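Local atomic coordinates of xylanase and alpha-amylase inhibitor protein (Scadoxus multiflorus, PDB entry 3MU7), a protein that probably inhibits xylanase and alpha-amylase, using a TIM-barrel scaffold of the glycosyl hydrolase family 18 type. Residues R111-N115 / A116-G120; Y133-L136 / A137-S141; A208-D211 / K212-L215; T232-K235 / F236-P240. All coordinates share one frame; numbering follows the deposited sequence.

Interaction 1: residues R111-N115 / A116-G120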
loop_
_atom_site.group_PDB
_atom_site.type_symbol
_atom_site.label_atom_id
_atom_site.label_comp_id
_atom_site.label_asym_id
_atom_site.label_seq_id
_atom_site.Cartn_x
_atom_site.Cartn_y
_atom_site.Cartn_z
ATOM N N ARG A 111 15.779 2.299 14.432
ATOM C CA ARG A 111 14.456 2.859 14.719
ATOM C C ARG A 111 14.143 4.141 13.889
ATOM O O ARG A 111 13.980 5.227 14.440
ATOM C CB ARG A 111 14.278 3.191 16.209
ATOM C CG ARG A 111 14.702 2.102 17.187
ATOM C CD ARG A 111 13.856 0.835 17.062
ATOM N NE ARG A 111 12.412 1.063 17.240
ATOM C CZ ARG A 111 11.534 0.072 17.393
ATOM N NH1 ARG A 111 11.937 -1.188 17.380
ATOM N NH2 ARG A 111 10.242 0.366 17.557
ATOM N N PRO A 112 14.046 3.978 12.585
ATOM C CA PRO A 112 13.746 5.164 11.768
ATOM C C PRO A 112 12.573 5.977 12.228
ATOM O O PRO A 112 12.621 7.205 12.173
ATOM C CB PRO A 112 13.770 4.607 10.353
ATOM C CG PRO A 112 14.900 3.625 10.441
ATOM C CD PRO A 112 15.046 3.177 11.856
ATOM N N PHE A 113 11.501 5.312 12.662
ATOM C CA PHE A 113 10.306 6.010 13.151
ATOM C C PHE A 113 10.233 5.963 14.677
ATOM O O PHE A 113 9.144 5.977 15.266
ATOM C CB PHE A 113 9.043 5.389 12.547
ATOM C CG PHE A 113 8.935 5.433 11.057
ATOM C CD1 PHE A 113 9.706 6.324 10.298
ATOM C CD2 PHE A 113 8.072 4.559 10.402
ATOM C CE1 PHE A 113 9.589 6.337 8.899
ATOM C CE2 PHE A 113 7.966 4.561 9.012
ATOM C CZ PHE A 113 8.721 5.457 8.254
ATOM N N GLY A 114 11.398 5.899 15.321
ATOM C CA GLY A 114 11.426 5.870 16.775
ATOM C C GLY A 114 10.759 4.641 17.360
ATOM O O GLY A 114 10.836 3.555 16.812
ATOM N N ASN A 115 10.091 4.829 18.492
ATOM C CA ASN A 115 9.467 3.724 19.214
ATOM C C ASN A 115 8.070 3.332 18.737
ATOM O O ASN A 115 7.414 2.494 19.344
ATOM C CB ASN A 115 9.478 4.002 20.721
ATOM C CG ASN A 115 10.883 4.068 21.282
ATOM O OD1 ASN A 115 11.838 3.602 20.656
ATOM N ND2 ASN A 115 11.020 4.646 22.467
ATOM N N ALA A 116 7.621 3.938 17.641
ATOM C CA ALA A 116 6.384 3.504 16.996
ATOM C C ALA A 116 6.511 2.056 16.535
ATOM O O ALA A 116 7.606 1.600 16.169
ATOM C CB ALA A 116 6.066 4.395 15.823
ATOM N N VAL A 117 5.396 1.340 16.590
ATOM C CA VAL A 117 5.314 -0.023 16.088
ATOM C C VAL A 117 4.225 -0.023 15.032
ATOM O O VAL A 117 3.062 0.259 15.320
ATOM C CB VAL A 117 4.991 -1.040 17.206
ATOM C CG1 VAL A 117 4.844 -2.441 16.626
ATOM C CG2 VAL A 117 6.079 -1.021 18.282
ATOM N N LEU A 118 4.614 -0.326 13.802
ATOM C CA LEU A 118 3.699 -0.271 12.669
ATOM C C LEU A 118 2.763 -1.465 12.624
ATOM O O LEU A 118 3.010 -2.499 13.256
ATOM C CB LEU A 118 4.478 -0.166 11.360
ATOM C CG LEU A 118 5.392 1.044 11.209
ATOM C CD1 LEU A 118 5.925 1.072 9.795
ATOM C CD2 LEU A 118 4.668 2.344 11.529
ATOM N N ASP A 119 1.687 -1.313 11.860
ATOM C CA ASP A 119 0.681 -2.347 11.722
ATOM C C ASP A 119 0.938 -3.332 10.595
ATOM O O ASP A 119 0.166 -4.268 10.419
ATOM C CB ASP A 119 -0.689 -1.706 11.579
ATOM C CG ASP A 119 -1.043 -0.874 12.780
ATOM O OD1 ASP A 119 -1.243 -1.471 13.860
ATOM O OD2 ASP A 119 -1.077 0.364 12.658
ATOM N N GLY A 120 2.012 -3.134 9.836
ATOM C CA GLY A 120 2.339 -4.072 8.776
ATOM C C GLY A 120 3.224 -3.494 7.703
ATOM O O GLY A 120 3.670 -2.339 7.784
#

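Interaction 2: residues Y133-L136 / A137-S141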
loop_
_atom_site.group_PDB
_atom_site.type_symbol
_atom_site.label_atom_id
_atom_site.label_comp_id
_atom_site.label_asym_id
_atom_site.label_seq_id
_atom_site.Cartn_x
_atom_site.Cartn_y
_atom_site.Cartn_z
ATOM N N TYR A 133 11.397 -12.258 -3.325
ATOM C CA TYR A 133 10.276 -11.697 -2.566
ATOM C C TYR A 133 9.398 -12.753 -1.890
ATOM O O TYR A 133 8.830 -12.483 -0.831
ATOM C CB TYR A 133 9.450 -10.724 -3.416
ATOM C CG TYR A 133 10.212 -9.454 -3.705
ATOM C CD1 TYR A 133 10.747 -9.210 -4.964
ATOM C CD2 TYR A 133 10.414 -8.506 -2.703
ATOM C CE1 TYR A 133 11.472 -8.043 -5.217
ATOM C CE2 TYR A 133 11.139 -7.351 -2.941
ATOM C CZ TYR A 133 11.648 -7.123 -4.197
ATOM O OH TYR A 133 12.355 -5.967 -4.420
ATOM N N GLN A 134 9.310 -13.950 -2.472
ATOM C CA GLN A 134 8.612 -15.044 -1.805
ATOM C C GLN A 134 9.289 -15.396 -0.477
ATOM O O GLN A 134 8.615 -15.545 0.537
ATOM C CB GLN A 134 8.480 -16.272 -2.713
ATOM C CG GLN A 134 7.804 -17.476 -2.052
ATOM C CD GLN A 134 6.320 -17.284 -1.785
ATOM O OE1 GLN A 134 5.717 -16.287 -2.174
ATOM N NE2 GLN A 134 5.721 -18.252 -1.117
ATOM N N LEU A 135 10.614 -15.518 -0.481
ATOM C CA LEU A 135 11.348 -15.774 0.757
ATOM C C LEU A 135 11.173 -14.640 1.775
ATOM O O LEU A 135 10.991 -14.898 2.958
ATOM C CB LEU A 135 12.831 -16.034 0.480
ATOM C CG LEU A 135 13.723 -16.339 1.692
ATOM C CD1 LEU A 135 13.249 -17.556 2.482
ATOM C CD2 LEU A 135 15.163 -16.519 1.254
ATOM N N LEU A 136 11.222 -13.392 1.311
ATOM C CA LEU A 136 10.981 -12.259 2.194
ATOM C C LEU A 136 9.611 -12.379 2.861
ATOM O O LEU A 136 9.494 -12.238 4.081
ATOM C CB LEU A 136 11.071 -10.945 1.423
ATOM C CG LEU A 136 10.694 -9.686 2.212
ATOM C CD1 LEU A 136 11.672 -9.431 3.354
ATOM C CD2 LEU A 136 10.639 -8.489 1.293
ATOM N N ALA A 137 8.580 -12.641 2.057
ATOM C CA ALA A 137 7.240 -12.834 2.595
ATOM C C ALA A 137 7.189 -14.022 3.553
ATOM O O ALA A 137 6.545 -13.942 4.591
ATOM C CB ALA A 137 6.224 -12.997 1.477
ATOM N N ASN A 138 7.873 -15.114 3.212
ATOM C CA ASN A 138 7.904 -16.288 4.089
ATOM C C ASN A 138 8.480 -15.970 5.460
ATOM O O ASN A 138 7.954 -16.408 6.479
ATOM C CB ASN A 138 8.705 -17.431 3.462
ATOM C CG ASN A 138 7.987 -18.117 2.332
ATOM O OD1 ASN A 138 6.786 -17.970 2.141
ATOM N ND2 ASN A 138 8.733 -18.898 1.583
ATOM N N ILE A 139 9.567 -15.214 5.481
ATOM C CA ILE A 139 10.211 -14.890 6.744
ATOM C C ILE A 139 9.367 -13.902 7.557
ATOM O O ILE A 139 9.160 -14.100 8.752
ATOM C CB ILE A 139 11.664 -14.399 6.554
ATOM C CG1 ILE A 139 12.493 -15.461 5.818
ATOM C CG2 ILE A 139 12.292 -14.066 7.906
ATOM C CD1 ILE A 139 13.878 -15.002 5.407
ATOM N N LEU A 140 8.846 -12.866 6.907
ATOM C CA LEU A 140 7.944 -11.950 7.597
ATOM C C LEU A 140 6.700 -12.672 8.119
ATOM O O LEU A 140 6.268 -12.433 9.245
ATOM C CB LEU A 140 7.543 -10.787 6.697
ATOM C CG LEU A 140 8.637 -9.765 6.393
ATOM C CD1 LEU A 140 8.167 -8.826 5.306
ATOM C CD2 LEU A 140 9.036 -8.979 7.633
ATOM N N SER A 141 6.143 -13.566 7.307
ATOM C CA SER A 141 4.970 -14.334 7.717
ATOM C C SER A 141 5.282 -15.234 8.912
ATOM O O SER A 141 4.461 -15.373 9.814
ATOM C CB SER A 141 4.416 -15.122 6.532
ATOM O OG SER A 141 3.257 -15.845 6.901
#

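Interaction 3: residues A208-D211 / K212-L215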
loop_
_atom_site.group_PDB
_atom_site.type_symbol
_atom_site.label_atom_id
_atom_site.label_comp_id
_atom_site.label_asym_id
_atom_site.label_seq_id
_atom_site.Cartn_x
_atom_site.Cartn_y
_atom_site.Cartn_z
ATOM N N ALA A 208 -7.262 -13.844 -7.107
ATOM C CA ALA A 208 -6.229 -13.427 -6.157
ATOM C C ALA A 208 -6.427 -14.137 -4.829
ATOM O O ALA A 208 -7.511 -14.090 -4.247
ATOM C CB ALA A 208 -6.254 -11.932 -5.972
ATOM N N ARG A 209 -5.375 -14.795 -4.351
ATOM C CA ARG A 209 -5.474 -15.586 -3.129
ATOM C C ARG A 209 -5.244 -14.707 -1.909
ATOM O O ARG A 209 -4.201 -14.746 -1.249
ATOM C CB ARG A 209 -4.522 -16.779 -3.180
ATOM C CG ARG A 209 -4.830 -17.735 -4.326
ATOM C CD ARG A 209 -4.029 -19.010 -4.200
ATOM N NE ARG A 209 -4.580 -19.877 -3.164
ATOM C CZ ARG A 209 -3.868 -20.682 -2.377
ATOM N NH1 ARG A 209 -2.540 -20.751 -2.470
ATOM N NH2 ARG A 209 -4.498 -21.424 -1.480
ATOM N N THR A 210 -6.240 -13.882 -1.630
ATOM C CA THR A 210 -6.223 -12.968 -0.500
ATOM C C THR A 210 -7.659 -12.783 -0.024
ATOM O O THR A 210 -8.601 -12.912 -0.818
ATOM C CB THR A 210 -5.588 -11.602 -0.886
ATOM O OG1 THR A 210 -5.522 -10.760 0.267
ATOM C CG2 THR A 210 -6.399 -10.881 -1.951
ATOM N N ASP A 211 -7.824 -12.463 1.255
ATOM C CA ASP A 211 -9.154 -12.235 1.807
ATOM C C ASP A 211 -9.788 -10.935 1.315
ATOM O O ASP A 211 -11.012 -10.824 1.281
ATOM C CB ASP A 211 -9.121 -12.234 3.338
ATOM C CG ASP A 211 -8.850 -13.610 3.932
ATOM O OD1 ASP A 211 -9.070 -14.633 3.253
ATOM O OD2 ASP A 211 -8.413 -13.649 5.105
ATOM N N LYS A 212 -8.975 -9.946 0.957
ATOM C CA LYS A 212 -9.479 -8.619 0.601
ATOM C C LYS A 212 -8.738 -8.048 -0.608
ATOM O O LYS A 212 -7.552 -7.892 -0.576
ATOM C CB LYS A 212 -9.304 -7.671 1.781
ATOM C CG LYS A 212 -10.180 -8.007 3.037
ATOM C CD LYS A 212 -11.690 -8.043 2.728
ATOM C CE LYS A 212 -12.508 -8.892 3.754
ATOM N NZ LYS A 212 -13.811 -8.348 4.065
ATOM N N VAL A 213 -9.503 -7.724 -1.629
ATOM C CA VAL A 213 -8.980 -7.034 -2.797
ATOM C C VAL A 213 -9.589 -5.635 -2.826
ATOM O O VAL A 213 -10.819 -5.465 -2.817
ATOM C CB VAL A 213 -9.281 -7.793 -4.119
ATOM C CG1 VAL A 213 -8.632 -7.080 -5.304
ATOM C CG2 VAL A 213 -8.810 -9.246 -4.052
ATOM N N PHE A 214 -8.716 -4.637 -2.834
ATOM C CA PHE A 214 -9.107 -3.242 -2.938
ATOM C C PHE A 214 -8.826 -2.750 -4.356
ATOM O O PHE A 214 -7.833 -3.160 -4.975
ATOM C CB PHE A 214 -8.273 -2.384 -1.980
ATOM C CG PHE A 214 -8.591 -2.565 -0.511
ATOM C CD1 PHE A 214 -8.250 -3.734 0.168
ATOM C CD2 PHE A 214 -9.165 -1.520 0.209
ATOM C CE1 PHE A 214 -8.516 -3.864 1.528
ATOM C CE2 PHE A 214 -9.425 -1.644 1.571
ATOM C CZ PHE A 214 -9.105 -2.816 2.230
ATOM N N LEU A 215 -9.670 -1.850 -4.858
ATOM C CA LEU A 215 -9.417 -1.218 -6.153
ATOM C C LEU A 215 -8.650 0.075 -5.956
ATOM O O LEU A 215 -9.132 0.985 -5.282
ATOM C CB LEU A 215 -10.713 -0.942 -6.917
ATOM C CG LEU A 215 -11.573 -2.149 -7.284
ATOM C CD1 LEU A 215 -12.707 -2.322 -6.283
ATOM C CD2 LEU A 215 -12.121 -1.972 -8.685
#

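Interaction 4: residues T232-K235 / F236-P240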
loop_
_atom_site.group_PDB
_atom_site.type_symbol
_atom_site.label_atom_id
_atom_site.label_comp_id
_atom_site.label_asym_id
_atom_site.label_seq_id
_atom_site.Cartn_x
_atom_site.Cartn_y
_atom_site.Cartn_z
ATOM N N THR A 232 -17.761 10.058 -8.909
ATOM C CA THR A 232 -19.167 9.680 -9.180
ATOM C C THR A 232 -19.230 8.475 -10.113
ATOM O O THR A 232 -20.178 7.692 -9.985
ATOM C CB THR A 232 -19.941 10.836 -9.844
ATOM O OG1 THR A 232 -19.975 11.957 -8.941
ATOM C CG2 THR A 232 -21.283 10.325 -9.972
ATOM N N LYS A 233 -18.305 8.302 -11.028
ATOM C CA LYS A 233 -18.263 7.181 -11.889
ATOM C C LYS A 233 -17.859 5.908 -11.106
ATOM O O LYS A 233 -18.345 4.840 -11.359
ATOM C CB LYS A 233 -17.382 7.383 -13.071
ATOM C CG LYS A 233 -17.891 8.422 -14.045
ATOM C CD LYS A 233 -17.068 8.525 -15.319
ATOM C CE LYS A 233 -17.593 9.531 -16.266
ATOM N NZ LYS A 233 -16.807 9.619 -17.531
ATOM N N VAL A 234 -16.873 6.041 -10.186
ATOM C CA VAL A 234 -16.529 4.857 -9.395
ATOM C C VAL A 234 -17.764 4.384 -8.586
ATOM O O VAL A 234 -18.063 3.198 -8.601
ATOM C CB VAL A 234 -15.365 5.230 -8.417
ATOM C CG1 VAL A 234 -15.073 4.016 -7.496
ATOM C CG2 VAL A 234 -14.068 5.602 -9.167
ATOM N N LYS A 235 -18.448 5.310 -7.954
ATOM C CA LYS A 235 -19.617 4.938 -7.178
ATOM C C LYS A 235 -20.705 4.282 -8.054
ATOM O O LYS A 235 -21.327 3.289 -7.664
ATOM C CB LYS A 235 -20.190 6.166 -6.438
ATOM C CG LYS A 235 -19.270 6.731 -5.394
ATOM C CD LYS A 235 -19.751 8.169 -5.099
ATOM C CE LYS A 235 -20.610 8.172 -3.955
ATOM N NZ LYS A 235 -20.836 9.557 -3.364
ATOM N N PHE A 236 -20.956 4.872 -9.183
ATOM C CA PHE A 236 -22.043 4.396 -10.031
ATOM C C PHE A 236 -21.741 3.109 -10.731
ATOM O O PHE A 236 -22.554 2.171 -10.805
ATOM C CB PHE A 236 -22.386 5.455 -11.092
ATOM C CG PHE A 236 -23.498 5.065 -11.977
ATOM C CD1 PHE A 236 -24.845 5.206 -11.544
ATOM C CD2 PHE A 236 -23.250 4.608 -13.203
ATOM C CE1 PHE A 236 -25.917 4.880 -12.421
ATOM C CE2 PHE A 236 -24.339 4.247 -14.077
ATOM C CZ PHE A 236 -25.709 4.449 -13.666
ATOM N N SER A 237 -20.493 2.987 -11.284
ATOM C CA SER A 237 -20.135 1.889 -12.192
ATOM C C SER A 237 -19.356 0.849 -11.579
ATOM O O SER A 237 -19.440 -0.322 -12.103
ATOM C CB SER A 237 -19.261 2.384 -13.308
ATOM O OG SER A 237 -19.868 3.319 -14.092
ATOM N N VAL A 238 -18.585 1.089 -10.541
ATOM C CA VAL A 238 -17.723 0.037 -9.977
ATOM C C VAL A 238 -18.353 -0.609 -8.770
ATOM O O VAL A 238 -18.358 -1.851 -8.680
ATOM C CB VAL A 238 -16.342 0.666 -9.552
ATOM C CG1 VAL A 238 -15.452 -0.386 -8.801
ATOM C CG2 VAL A 238 -15.606 1.189 -10.764
ATOM N N PHE A 239 -18.867 0.139 -7.838
ATOM C CA PHE A 239 -19.351 -0.386 -6.588
ATOM C C PHE A 239 -20.440 -1.460 -6.630
ATOM O O PHE A 239 -20.344 -2.384 -5.902
ATOM C CB PHE A 239 -19.715 0.691 -5.586
ATOM C CG PHE A 239 -18.509 1.454 -5.035
ATOM C CD1 PHE A 239 -17.209 1.072 -5.314
ATOM C CD2 PHE A 239 -18.688 2.543 -4.271
ATOM C CE1 PHE A 239 -16.131 1.792 -4.812
ATOM C CE2 PHE A 239 -17.593 3.277 -3.775
ATOM C CZ PHE A 239 -16.353 2.888 -4.061
ATOM N N PRO A 240 -21.488 -1.325 -7.460
ATOM C CA PRO A 240 -22.528 -2.369 -7.455
ATOM C C PRO A 240 -21.946 -3.742 -7.812
ATOM O O PRO A 240 -22.228 -4.643 -7.122
ATOM C CB PRO A 240 -23.534 -1.875 -8.517
ATOM C CG PRO A 240 -23.366 -0.379 -8.491
ATOM C CD PRO A 240 -21.861 -0.198 -8.333
#

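Interaction 1: residues R111-N115 / A116-G120
Two overlapping beta turns, a type I turn from R111 to G114 and a type II' turn from F113 to A116, reverse the chain in the loop that leads from helix 86-101 to strand 120-125 of the TIM barrel. The second turn is closed across the contact by A116 N, which gives a weak hydrogen bond to F113 O at 3.5 Å; the first is closed by G114 N and R111 O, 2.8 Å apart. F113 and G114 belong to both turns, and the positive phi of G114 (63°) suits a glycine. The carbonyl oxygen of G114 is gripped by the guanidinium of R111: NE donates to G114 O at 3.0 Å from above the carbonyl plane, while NH2 adds a weak bond to the same oxygen. R111 reaches it by curling back on itself, its chain folding at chi2 (-64°) and chi3 (-57°), and its NH2 also comes to 3.2 Å from A116 O, at the last residue of the second turn. A salt bridge from NH1 to E109 holds the other side of the guanidinium. The apolar contact is buried: L118 CD1 meets the edge of the F113 ring at CE2, 4.1 Å away, the two side chains crossing at about a right angle. F113 also meets F100 of helix 86-101 edge-to-face and touches L56 and I60 of helix 56-65. L118 lies on I60 as well and on V70 and L72 of strand 69-76, so the turns are seated between two helices just before the chain enters strand 120-125.

Interaction 2: residues Y133-L136 / A137-S141
Q134 O receives the N-H of N138 at 2.8 Å, the shortest of four successive i to i+4 backbone bonds that join 133-136 to 137-141 in helix 133-144. The straightest of the four runs from L140 N to L136 O, with an angle of 175° at the hydrogen. Over this regular backbone three pairs of side chains, each one turn apart, meet in different ways. Q134 and N138 form the polar pair: Q134 bends at chi2 and brings NE2 to 3.4 Å from N138 OD1, but the angle is too poor for a hydrogen bond, and the two amide planes stand nearly perpendicular. An alanine in place of Q134 would remove the CG and amide that lie against N138 and the contact with V168, and is likely to leave the N138 amide less confined. L135 and I139 touch through their ends, CD1 to CD1 at 3.9 Å. L136 and L140, in contrast, run side by side and point the same way, with 4.1 Å between their CD1 atoms. L136 has CG anti to its backbone N (chi1 174°), whereas L140 has CG beside the N (chi1 -71°), and with these different first torsions the two branches come to lie alongside. The helix is the crossover of the beta-alpha-beta unit formed with strands 120-125 and 151-154. L136, A137 and L140 rest on F123 of strand 120-125, L136 and I139 also reach A93 of helix 86-101, and A137 meets V168 of helix 166-170.

Interaction 3: residues A208-D211 / K212-L215
No hydrogen bond crosses between 208-211 and 212-215; at this entry to a TIM-barrel strand, the side chain of V213 meets those of A208 and T210 through apolar atoms alone. The chain leaves helix 195-207 at A208, passes through an inverse gamma turn centred on R209, where T210 N gives a weak bond to A208 O, and runs into strand 213-218. Both A208 and T210 direct their CB atoms toward the strand, and V213 receives them with one branch, CG2. The methyl CG2 of T210 is the nearer partner, meeting V213 CG2 at 3.6 Å as the two side chains cross at a slant. T210 turns its hydroxyl anti to the backbone N (chi1 -177°), which puts the methyl between N and the carbonyl carbon and so within reach of the valine. The hydroxyl has its own partner, F174 O, so its polar need is met outside the contact. V213 also pairs through its backbone with K247, just before strand 248-254, and with G249 within it, while W201 of helix 195-207 lies on its side chain. On the exposed side K212 folds back over the preceding peptide, its CD lying 3.2 Å from D211 O. The cluster is completed by A208 CB, 4.2 Å from V213 CG2.

Interaction 4: residues T232-K235 / F236-P240
V234 and F239 set their side chains obliquely, with V234 CG1 against the far end of the phenylalanine ring: CE1 is 3.6 Å away and CZ only slightly farther. The same ring carries V234 O over one face, 3.9 Å from its plane and nearer the edge of the ring than its middle. K235 approaches F239 too, its CG lying 4.2 Å from CE2, so the ring rests against two successive residues of the turn before. F239 gets there with CB pointing back toward 232-235 and CG beside the backbone N, anti to the carbonyl carbon (chi1 -69°). Replacing F239 by an alanine is likely to open a gap beside V234 CG1 and take the ring away from K235 CG. These meetings lie in helix 231-242, part of the beta-alpha-beta unit with strands 213-218 and 248-254, at a place where the helix widens into a pi-type turn. V234 O is the pivot: it accepts from V238 N at 2.9 Å in the usual i to i+4 step, and from F239 N at 3.3 Å, one residue further on and nearly in line with the C=O. P240 has no N-H to give, and its CD sits 3.6 Å from K235 O, where, in the widened register, the next N-H would have been; the helix kinks here. On the inward side V234 and V238 lie together, CG1 to CB at 4.1 Å, the former reaching F217 of strand 213-218 and F264 and I268 of helix 264-269. Beyond CG the K235 chain leads away from the ring, and NZ bonds to K267 O.

All four contacts are local, and they follow one another in the chain through a single TIM barrel. Interactions 3 and 4 alone touch: L215 CD2 of strand 213-218 packs on V238 CG1 of helix 231-242 at 3.7 Å, although their centres are about 18 Å apart. Interactions 1 and 2 lie before and after strand 120-125, with centres about 19 Å apart and nearest atoms about 8 Å apart. Interaction 4 lies across the chain's centre from both, about 36 Å from interaction 1 and 35 Å from interaction 2, centre to centre. A bound PEG, probably from the crystallisation liquor, comes within about 4 Å of the N138 side chain in interaction 2.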